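Local coordinates for dihydrodipicolinate synthase family protein (Sinorhizobium meliloti, PDB 4DNH), which is of unknown function but belongs to the DUF993 family of TIM-barrel proteins and is probably related to dihydrodipicolinate synthase, at residues 89-94 with 341-346; 47-52 with 56-61; 213-218 with 240-245. One frame throughout, in Å; residues are numbered along the deposited sequence.

In the fold
The chain builds an eight-stranded parallel barrel, and the three contacts mark separate ways of holding its loops and helices together. Contact 2 comes first and is the most local: 47-52 folds back on 56-61 within the loop from strand 37-40 to helix 61-73. Contact 1 opens next, at 89-94 after the second barrel strand, and closes only when 341-346, between helices 323-333 and 352-364, comes back 247 residues on. Contact 3, between helices 208-221 and 236-243, is nested inside that long loop. Contacts 1 and 2 touch, with I343 and L91 meeting P57 and I59, whereas contact 3 lies across the chain's centre, its own centre about 33 Å from that of contact 1.

Contact 1: residues 89-94 with 341-346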
loop_
_atom_site.group_PDB
_atom_site.type_symbol
_atom_site.label_atom_id
_atom_site.label_comp_id
_atom_site.label_asym_id
_atom_site.label_seq_id
_atom_site.Cartn_x
_atom_site.Cartn_y
_atom_site.Cartn_z
HETATM N N MSE A 89 7.654 6.766 8.139
HETATM C CA MSE A 89 7.507 6.047 9.406
HETATM C C MSE A 89 8.538 4.926 9.463
HETATM O O MSE A 89 8.212 3.747 9.704
HETATM C CB MSE A 89 6.054 5.559 9.511
HETATM C CG MSE A 89 5.588 5.444 10.972
HETATM SE SE MSE A 89 3.862 4.473 11.124
HETATM C CE MSE A 89 4.369 2.875 12.164
ATOM N N GLY A 90 9.798 5.290 9.237
ATOM C CA GLY A 90 10.893 4.325 9.178
ATOM C C GLY A 90 11.766 4.405 7.927
ATOM O O GLY A 90 12.976 4.154 7.986
ATOM N N LEU A 91 11.163 4.729 6.787
ATOM C CA LEU A 91 11.904 4.807 5.539
ATOM C C LEU A 91 12.137 6.261 5.165
ATOM O O LEU A 91 11.238 6.923 4.685
ATOM C CB LEU A 91 11.157 4.067 4.427
ATOM C CG LEU A 91 11.955 3.892 3.126
ATOM C CD1 LEU A 91 12.933 2.751 3.274
ATOM C CD2 LEU A 91 11.068 3.651 1.919
ATOM N N GLY A 92 13.337 6.772 5.409
ATOM C CA GLY A 92 13.631 8.161 5.065
ATOM C C GLY A 92 13.641 8.385 3.556
ATOM O O GLY A 92 13.579 7.429 2.755
ATOM N N TRP A 93 13.719 9.650 3.164
ATOM C CA TRP A 93 13.825 10.010 1.761
ATOM C C TRP A 93 15.041 9.404 1.085
ATOM O O TRP A 93 14.908 8.841 0.012
ATOM C CB TRP A 93 13.756 11.524 1.598
ATOM C CG TRP A 93 14.127 12.029 0.221
ATOM C CD1 TRP A 93 15.048 13.018 -0.088
ATOM C CD2 TRP A 93 13.587 11.595 -1.084
ATOM N NE1 TRP A 93 15.123 13.216 -1.439
ATOM C CE2 TRP A 93 14.280 12.398 -2.096
ATOM C CE3 TRP A 93 12.648 10.649 -1.496
ATOM C CZ2 TRP A 93 14.025 12.253 -3.456
ATOM C CZ3 TRP A 93 12.407 10.505 -2.868
ATOM C CH2 TRP A 93 13.079 11.293 -3.823
ATOM N N PRO A 94 16.238 9.481 1.705
ATOM C CA PRO A 94 17.412 8.889 1.025
ATOM C C PRO A 94 17.231 7.419 0.613
ATOM O O PRO A 94 17.551 7.036 -0.518
ATOM C CB PRO A 94 18.523 9.027 2.078
ATOM C CG PRO A 94 18.144 10.264 2.824
ATOM C CD PRO A 94 16.639 10.191 2.941
ATOM N N VAL A 341 12.048 -9.404 10.583
ATOM C CA VAL A 341 12.721 -8.208 11.096
ATOM C C VAL A 341 12.296 -7.110 10.151
ATOM O O VAL A 341 12.299 -7.306 8.936
ATOM C CB VAL A 341 14.264 -8.369 11.128
ATOM C CG1 VAL A 341 14.965 -7.063 11.475
ATOM C CG2 VAL A 341 14.663 -9.447 12.122
HETATM N N MSE A 342 11.857 -5.981 10.696
HETATM C CA MSE A 342 11.350 -4.891 9.848
HETATM C C MSE A 342 12.099 -3.610 10.069
HETATM O O MSE A 342 12.640 -3.358 11.163
HETATM C CB MSE A 342 9.895 -4.631 10.177
HETATM C CG MSE A 342 8.978 -5.818 9.874
HETATM SE SE MSE A 342 7.082 -5.281 10.171
HETATM C CE MSE A 342 6.400 -7.112 10.278
ATOM N N ILE A 343 12.131 -2.766 9.039
ATOM C CA ILE A 343 12.514 -1.365 9.219
ATOM C C ILE A 343 11.762 -0.820 10.435
ATOM O O ILE A 343 10.606 -1.182 10.673
ATOM C CB ILE A 343 12.100 -0.527 8.008
ATOM C CG1 ILE A 343 13.044 -0.760 6.846
ATOM C CG2 ILE A 343 12.096 0.953 8.363
ATOM C CD1 ILE A 343 12.522 -0.129 5.577
ATOM N N GLY A 344 12.417 0.043 11.200
ATOM C CA GLY A 344 11.796 0.651 12.363
ATOM C C GLY A 344 11.573 -0.321 13.502
ATOM O O GLY A 344 11.099 0.083 14.559
ATOM N N GLY A 345 11.895 -1.604 13.313
ATOM C CA GLY A 345 11.750 -2.578 14.402
ATOM C C GLY A 345 10.297 -2.924 14.665
ATOM O O GLY A 345 9.908 -3.344 15.751
ATOM N N GLN A 346 9.487 -2.791 13.638
ATOM C CA GLN A 346 8.059 -2.969 13.782
ATOM C C GLN A 346 7.521 -4.407 13.795
ATOM O O GLN A 346 6.293 -4.595 13.867
ATOM C CB GLN A 346 7.350 -2.104 12.747
ATOM C CG GLN A 346 7.433 -0.643 13.132
ATOM C CD GLN A 346 6.955 0.276 12.049
ATOM O OE1 GLN A 346 7.490 1.371 11.880
ATOM N NE2 GLN A 346 5.945 -0.149 11.309
#
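G90 packs the backbone of 89-94 against I343, while G344 is its nearest neighbour by CA, the CA atoms of G90 and G344 lying 4.9 Å apart. On the far segment the chain makes a type II beta turn, closed by a bond from G345 N to M342 O (2.9 Å), with I343 and G344 at its two corners; the positive phi of G344 suits this turn. G90 has an unusual backbone shape (phi 128°), at which any CB would press on the carbonyl of M89 and collide with I343 CG2.

The turn pushes I343 against G90. Its CG2 methyl lies 3.3 Å from G90 O, while the other branch ends with I343 CD1 against L91 CD1 at 3.7 Å. M89, present as selenomethionine, runs out extended and then bends at its last torsion (chi3 116°), which carries its terminal methyl to the amide of Q346, M89 CE standing 3.7 Å from Q346 CD.

Around this packing, the backbone oxygen of I343 accepts a bond from Q86, and that of Q346 pairs with the T325 hydroxyl. M89 also rests on F322 and on K324 of helix 323-333, and G92 occupies the N-cap position of helix 93-108. The contact thus fastens the loop after strand 77-80 to the chain between helices 323-333 and 352-364.

Contact 2: residues 47-52 with 56-61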
loop_
_atom_site.group_PDB
_atom_site.type_symbol
_atom_site.label_atom_id
_atom_site.label_comp_id
_atom_site.label_asym_id
_atom_site.label_seq_id
_atom_site.Cartn_x
_atom_site.Cartn_y
_atom_site.Cartn_z
ATOM N N PRO A 47 18.614 -8.196 8.306
ATOM C CA PRO A 47 18.717 -8.511 9.731
ATOM C C PRO A 47 20.163 -8.646 10.250
ATOM O O PRO A 47 20.343 -8.961 11.428
ATOM C CB PRO A 47 17.988 -9.855 9.834
ATOM C CG PRO A 47 18.216 -10.507 8.511
ATOM C CD PRO A 47 18.279 -9.391 7.495
ATOM N N LEU A 48 21.172 -8.416 9.401
ATOM C CA LEU A 48 22.592 -8.561 9.809
ATOM C C LEU A 48 23.346 -7.244 9.883
ATOM O O LEU A 48 24.542 -7.218 10.199
ATOM C CB LEU A 48 23.364 -9.553 8.907
ATOM C CG LEU A 48 22.843 -11.006 8.858
ATOM C CD1 LEU A 48 23.729 -11.922 8.016
ATOM C CD2 LEU A 48 22.638 -11.604 10.249
ATOM N N ALA A 49 22.652 -6.151 9.604
ATOM C CA ALA A 49 23.283 -4.840 9.598
ATOM C C ALA A 49 23.520 -4.309 11.009
ATOM O O ALA A 49 22.747 -4.594 11.932
ATOM C CB ALA A 49 22.445 -3.865 8.799
ATOM N N ASP A 50 24.593 -3.535 11.158
ATOM C CA ASP A 50 24.937 -2.864 12.410
ATOM C C ASP A 50 24.212 -1.515 12.538
ATOM O O ASP A 50 24.848 -0.480 12.731
ATOM C CB ASP A 50 26.469 -2.676 12.505
ATOM C CG ASP A 50 26.937 -2.314 13.919
ATOM O OD1 ASP A 50 26.187 -2.573 14.884
ATOM O OD2 ASP A 50 28.055 -1.774 14.076
ATOM N N ASN A 51 22.888 -1.527 12.405
ATOM C CA ASN A 51 22.055 -0.322 12.562
ATOM C C ASN A 51 21.444 -0.186 13.966
ATOM O O ASN A 51 21.454 -1.143 14.740
ATOM C CB ASN A 51 20.926 -0.351 11.531
ATOM C CG ASN A 51 20.021 -1.577 11.677
ATOM O OD1 ASN A 51 20.478 -2.661 12.027
ATOM N ND2 ASN A 51 18.729 -1.403 11.395
ATOM N N ASP A 52 20.924 0.998 14.303
ATOM C CA ASP A 52 19.982 1.142 15.435
ATOM C C ASP A 52 18.581 1.017 14.839
ATOM O O ASP A 52 18.120 1.947 14.172
ATOM C CB ASP A 52 20.106 2.497 16.131
ATOM C CG ASP A 52 21.524 2.849 16.489
ATOM O OD1 ASP A 52 22.131 2.150 17.340
ATOM O OD2 ASP A 52 22.025 3.857 15.939
ATOM N N ALA A 56 17.458 4.048 12.364
ATOM C CA ALA A 56 17.822 4.085 10.935
ATOM C C ALA A 56 17.782 2.697 10.274
ATOM O O ALA A 56 18.217 1.711 10.880
ATOM C CB ALA A 56 19.186 4.742 10.739
ATOM N N PRO A 57 17.275 2.619 9.024
ATOM C CA PRO A 57 17.009 1.322 8.409
ATOM C C PRO A 57 18.217 0.741 7.662
ATOM O O PRO A 57 19.140 1.471 7.296
ATOM C CB PRO A 57 15.897 1.652 7.424
ATOM C CG PRO A 57 16.272 3.028 6.945
ATOM C CD PRO A 57 16.913 3.725 8.117
ATOM N N ALA A 58 18.197 -0.574 7.467
ATOM C CA ALA A 58 19.181 -1.276 6.655
ATOM C C ALA A 58 18.381 -2.241 5.823
ATOM O O ALA A 58 17.636 -3.060 6.374
ATOM C CB ALA A 58 20.160 -2.018 7.528
ATOM N N ILE A 59 18.511 -2.133 4.508
ATOM C CA ILE A 59 17.601 -2.817 3.595
ATOM C C ILE A 59 18.283 -3.985 2.893
ATOM O O ILE A 59 19.454 -3.915 2.519
ATOM C CB ILE A 59 17.014 -1.821 2.562
ATOM C CG1 ILE A 59 16.159 -0.762 3.282
ATOM C CG2 ILE A 59 16.200 -2.541 1.488
ATOM C CD1 ILE A 59 15.823 0.463 2.454
ATOM N N ASP A 60 17.549 -5.075 2.735
ATOM C CA ASP A 60 18.008 -6.160 1.902
ATOM C C ASP A 60 17.499 -5.899 0.487
ATOM O O ASP A 60 16.355 -6.197 0.174
ATOM C CB ASP A 60 17.466 -7.478 2.452
ATOM C CG ASP A 60 17.900 -8.671 1.639
ATOM O OD1 ASP A 60 18.522 -8.488 0.572
ATOM O OD2 ASP A 60 17.620 -9.805 2.060
ATOM N N TRP A 61 18.334 -5.329 -0.369
ATOM C CA TRP A 61 17.922 -5.015 -1.754
ATOM C C TRP A 61 17.473 -6.194 -2.580
ATOM O O TRP A 61 16.458 -6.125 -3.267
ATOM C CB TRP A 61 19.022 -4.252 -2.455
ATOM C CG TRP A 61 19.334 -2.991 -1.701
ATOM C CD1 TRP A 61 20.459 -2.713 -0.936
ATOM C CD2 TRP A 61 18.479 -1.804 -1.574
ATOM N NE1 TRP A 61 20.382 -1.452 -0.396
ATOM C CE2 TRP A 61 19.211 -0.861 -0.731
ATOM C CE3 TRP A 61 17.236 -1.435 -2.080
ATOM C CZ2 TRP A 61 18.702 0.380 -0.407
ATOM C CZ3 TRP A 61 16.731 -0.179 -1.751
ATOM C CH2 TRP A 61 17.445 0.707 -0.923
#
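The amide of N51 reaches the returning backbone and binds it directly: N51 ND2 donates to A56 O at 3.2 Å, with an N-H...O angle of 161°. The donor lies in the plane of the A56 carbonyl, and that oxygen in turn lies close to the plane of the amide, so the two flat groups meet in a well-shaped bond. A chi1 of 60° sets CG between the backbone N and carbonyl carbon of N51 and aims the side chain across to the other segment. One step further along, A56 N gives a nearly straight bond to D52 O (2.8 Å), closing an alpha turn around the intervening residues. At the other end the methyls of A49 and A58 face each other, their CB atoms modelled 3.2 Å apart, an unusually short and therefore doubtful separation.

The bend between these points is an inverse gamma turn centred on D50, with a weak bond from N51 N to A49 O (3.1 Å). An alanine at N51 would remove the amide, and A56 O would probably lose this partner, leaving the returning chain tied here mainly by the D52 bond.

P57 and I59 point away from 47-52, resting on I343 and on L91, and the backbone pairing continues between A58 and D46. The result is a hairpin-like excursion in the first beta-alpha loop of a TIM barrel, ending where D60, at the N-cap position of helix 61-73, accepts a weak bond from the backbone N of R63.

Contact 3: residues 213-218 with 240-245; sequences KTCLDV and IVMRRQ
Mainly apolar packing joins L216 and C215 of helix 208-221 to M242 of helix 236-243 and to Q245 close by, in the outer layer of the barrel. The two helices are consecutive along the chain, separated by strand 226-232, and they lie side by side over that strand as neighbouring helices of a beta/alpha barrel do. The nearest CA atoms, of L216 and Q245, are 7.8 Å apart, and the touching is done by side chains.

M242, present as selenomethionine, reaches across with an extended chain. Its CG is anti to the backbone N (chi1 -155°) and the rest of the chain runs on almost straight, which delivers the terminal methyl to the facing helix. There M242 CE meets the sulfur of C215, at 3.5 Å from C215 SG, and also L216 CD2, at 3.8 Å. C215 contributes by the same kind of torsion, with SG anti to the backbone N (chi1 -176°), which points the sulfur at that methyl. The side chains of L216 and M242 run antiparallel alongside each other, and M242 CG adds a further touch with L216 CD2.

The second branch of L216 goes to Q245, the two side chains lying roughly perpendicular. L216 CD1 is 3.9 Å from Q245 CB and equally far from Q245 CD, resting over the flat of the amide. On the barrel side, I229 of strand 226-232 touches both C215 and M242, while M212 lies against M242 and Q245. R243 and R244 reach the other way, to D267.

Methyl groups and a thiol thus meet, with the selenium set back and L216 also covering the face of the Q245 amide; shape and burial, not directional polar pairing, hold these two segments against each other.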
loop_
_atom_site.group_PDB
_atom_site.type_symbol
_atom_site.label_atom_id
_atom_site.label_comp_id
_atom_site.label_asym_id
_atom_site.label_seq_id
_atom_site.Cartn_x
_atom_site.Cartn_y
_atom_site.Cartn_z
ATOM N N LYS A 213 -14.286 18.603 -1.426
ATOM C CA LYS A 213 -14.581 19.728 -2.335
ATOM C C LYS A 213 -13.311 20.385 -2.891
ATOM O O LYS A 213 -13.194 20.606 -4.094
ATOM C CB LYS A 213 -15.431 20.777 -1.601
ATOM C CG LYS A 213 -16.133 21.805 -2.482
ATOM C CD LYS A 213 -16.475 23.053 -1.673
ATOM C CE LYS A 213 -17.963 23.395 -1.718
ATOM N NZ LYS A 213 -18.450 23.843 -3.056
ATOM N N THR A 214 -12.371 20.691 -2.000
ATOM C CA THR A 214 -11.103 21.303 -2.367
ATOM C C THR A 214 -10.301 20.353 -3.244
ATOM O O THR A 214 -9.652 20.780 -4.200
ATOM C CB THR A 214 -10.261 21.631 -1.121
ATOM O OG1 THR A 214 -11.100 22.182 -0.105
ATOM C CG2 THR A 214 -9.158 22.627 -1.444
ATOM N N CYS A 215 -10.350 19.067 -2.904
ATOM C CA CYS A 215 -9.600 18.036 -3.608
ATOM C C CYS A 215 -10.118 17.863 -5.034
ATOM O O CYS A 215 -9.332 17.830 -5.990
ATOM C CB CYS A 215 -9.688 16.716 -2.855
ATOM S SG CYS A 215 -8.687 15.418 -3.595
ATOM N N LEU A 216 -11.442 17.766 -5.159
ATOM C CA LEU A 216 -12.107 17.712 -6.450
ATOM C C LEU A 216 -11.757 18.916 -7.327
ATOM O O LEU A 216 -11.491 18.757 -8.518
ATOM C CB LEU A 216 -13.630 17.589 -6.278
ATOM C CG LEU A 216 -14.170 16.205 -5.887
ATOM C CD1 LEU A 216 -15.673 16.231 -5.673
ATOM C CD2 LEU A 216 -13.799 15.145 -6.925
ATOM N N ASP A 217 -11.739 20.106 -6.725
ATOM C CA ASP A 217 -11.418 21.349 -7.438
ATOM C C ASP A 217 -10.024 21.319 -8.092
ATOM O O ASP A 217 -9.855 21.769 -9.227
ATOM C CB ASP A 217 -11.569 22.568 -6.508
ATOM C CG ASP A 217 -13.029 22.995 -6.312
ATOM O OD1 ASP A 217 -13.930 22.506 -7.037
ATOM O OD2 ASP A 217 -13.283 23.844 -5.433
ATOM N N VAL A 218 -9.038 20.777 -7.377
ATOM C CA VAL A 218 -7.680 20.610 -7.901
ATOM C C VAL A 218 -7.659 19.699 -9.134
ATOM O O VAL A 218 -7.075 20.060 -10.159
ATOM C CB VAL A 218 -6.721 20.049 -6.827
ATOM C CG1 VAL A 218 -5.346 19.813 -7.422
ATOM C CG2 VAL A 218 -6.627 20.988 -5.630
ATOM N N ILE A 240 -17.315 6.227 -2.959
ATOM C CA ILE A 240 -18.385 6.060 -3.934
ATOM C C ILE A 240 -18.898 7.426 -4.356
ATOM O O ILE A 240 -19.072 7.683 -5.551
ATOM C CB ILE A 240 -19.517 5.152 -3.398
ATOM C CG1 ILE A 240 -18.997 3.702 -3.283
ATOM C CG2 ILE A 240 -20.746 5.230 -4.292
ATOM C CD1 ILE A 240 -19.933 2.715 -2.617
ATOM N N VAL A 241 -19.086 8.311 -3.376
ATOM C CA VAL A 241 -19.539 9.676 -3.650
ATOM C C VAL A 241 -18.512 10.456 -4.466
ATOM O O VAL A 241 -18.871 11.332 -5.253
ATOM C CB VAL A 241 -19.936 10.441 -2.357
ATOM C CG1 VAL A 241 -20.177 11.925 -2.627
ATOM C CG2 VAL A 241 -21.176 9.816 -1.723
HETATM N N MSE A 242 -17.241 10.117 -4.314
HETATM C CA MSE A 242 -16.199 10.886 -4.976
HETATM C C MSE A 242 -15.933 10.413 -6.369
HETATM O O MSE A 242 -15.717 11.228 -7.267
HETATM C CB MSE A 242 -14.924 10.864 -4.164
HETATM C CG MSE A 242 -14.149 12.115 -4.532
HETATM SE SE MSE A 242 -12.398 11.948 -3.677
HETATM C CE MSE A 242 -11.794 13.792 -4.016
ATOM N N ARG A 243 -15.959 9.100 -6.570
ATOM C CA ARG A 243 -15.694 8.534 -7.892
ATOM C C ARG A 243 -16.765 8.872 -8.947
ATOM O O ARG A 243 -16.535 8.701 -10.146
ATOM C CB ARG A 243 -15.456 7.026 -7.801
ATOM C CG ARG A 243 -16.672 6.202 -7.431
ATOM C CD ARG A 243 -16.325 4.730 -7.474
ATOM N NE ARG A 243 -17.484 3.924 -7.124
ATOM C CZ ARG A 243 -17.458 2.623 -6.833
ATOM N NH1 ARG A 243 -16.319 1.944 -6.844
ATOM N NH2 ARG A 243 -18.590 2.002 -6.518
ATOM N N ARG A 244 -17.916 9.358 -8.490
ATOM C CA ARG A 244 -19.026 9.761 -9.370
ATOM C C ARG A 244 -18.903 11.219 -9.827
ATOM O O ARG A 244 -19.465 11.603 -10.859
ATOM C CB ARG A 244 -20.377 9.508 -8.688
ATOM C CG ARG A 244 -20.690 8.026 -8.489
ATOM C CD ARG A 244 -21.831 7.784 -7.493
ATOM N NE ARG A 244 -22.115 6.352 -7.356
ATOM C CZ ARG A 244 -23.203 5.831 -6.795
ATOM N NH1 ARG A 244 -24.161 6.609 -6.305
ATOM N NH2 ARG A 244 -23.339 4.516 -6.738
ATOM N N GLN A 245 -18.149 12.010 -9.064
ATOM C CA GLN A 245 -17.923 13.426 -9.357
ATOM C C GLN A 245 -16.591 13.673 -10.062
ATOM O O GLN A 245 -16.262 14.814 -10.382
ATOM C CB GLN A 245 -17.964 14.255 -8.071
ATOM C CG GLN A 245 -19.223 14.088 -7.245
ATOM C CD GLN A 245 -19.390 15.196 -6.227
ATOM O OE1 GLN A 245 -19.353 14.958 -5.020
ATOM N NE2 GLN A 245 -19.562 16.423 -6.712
#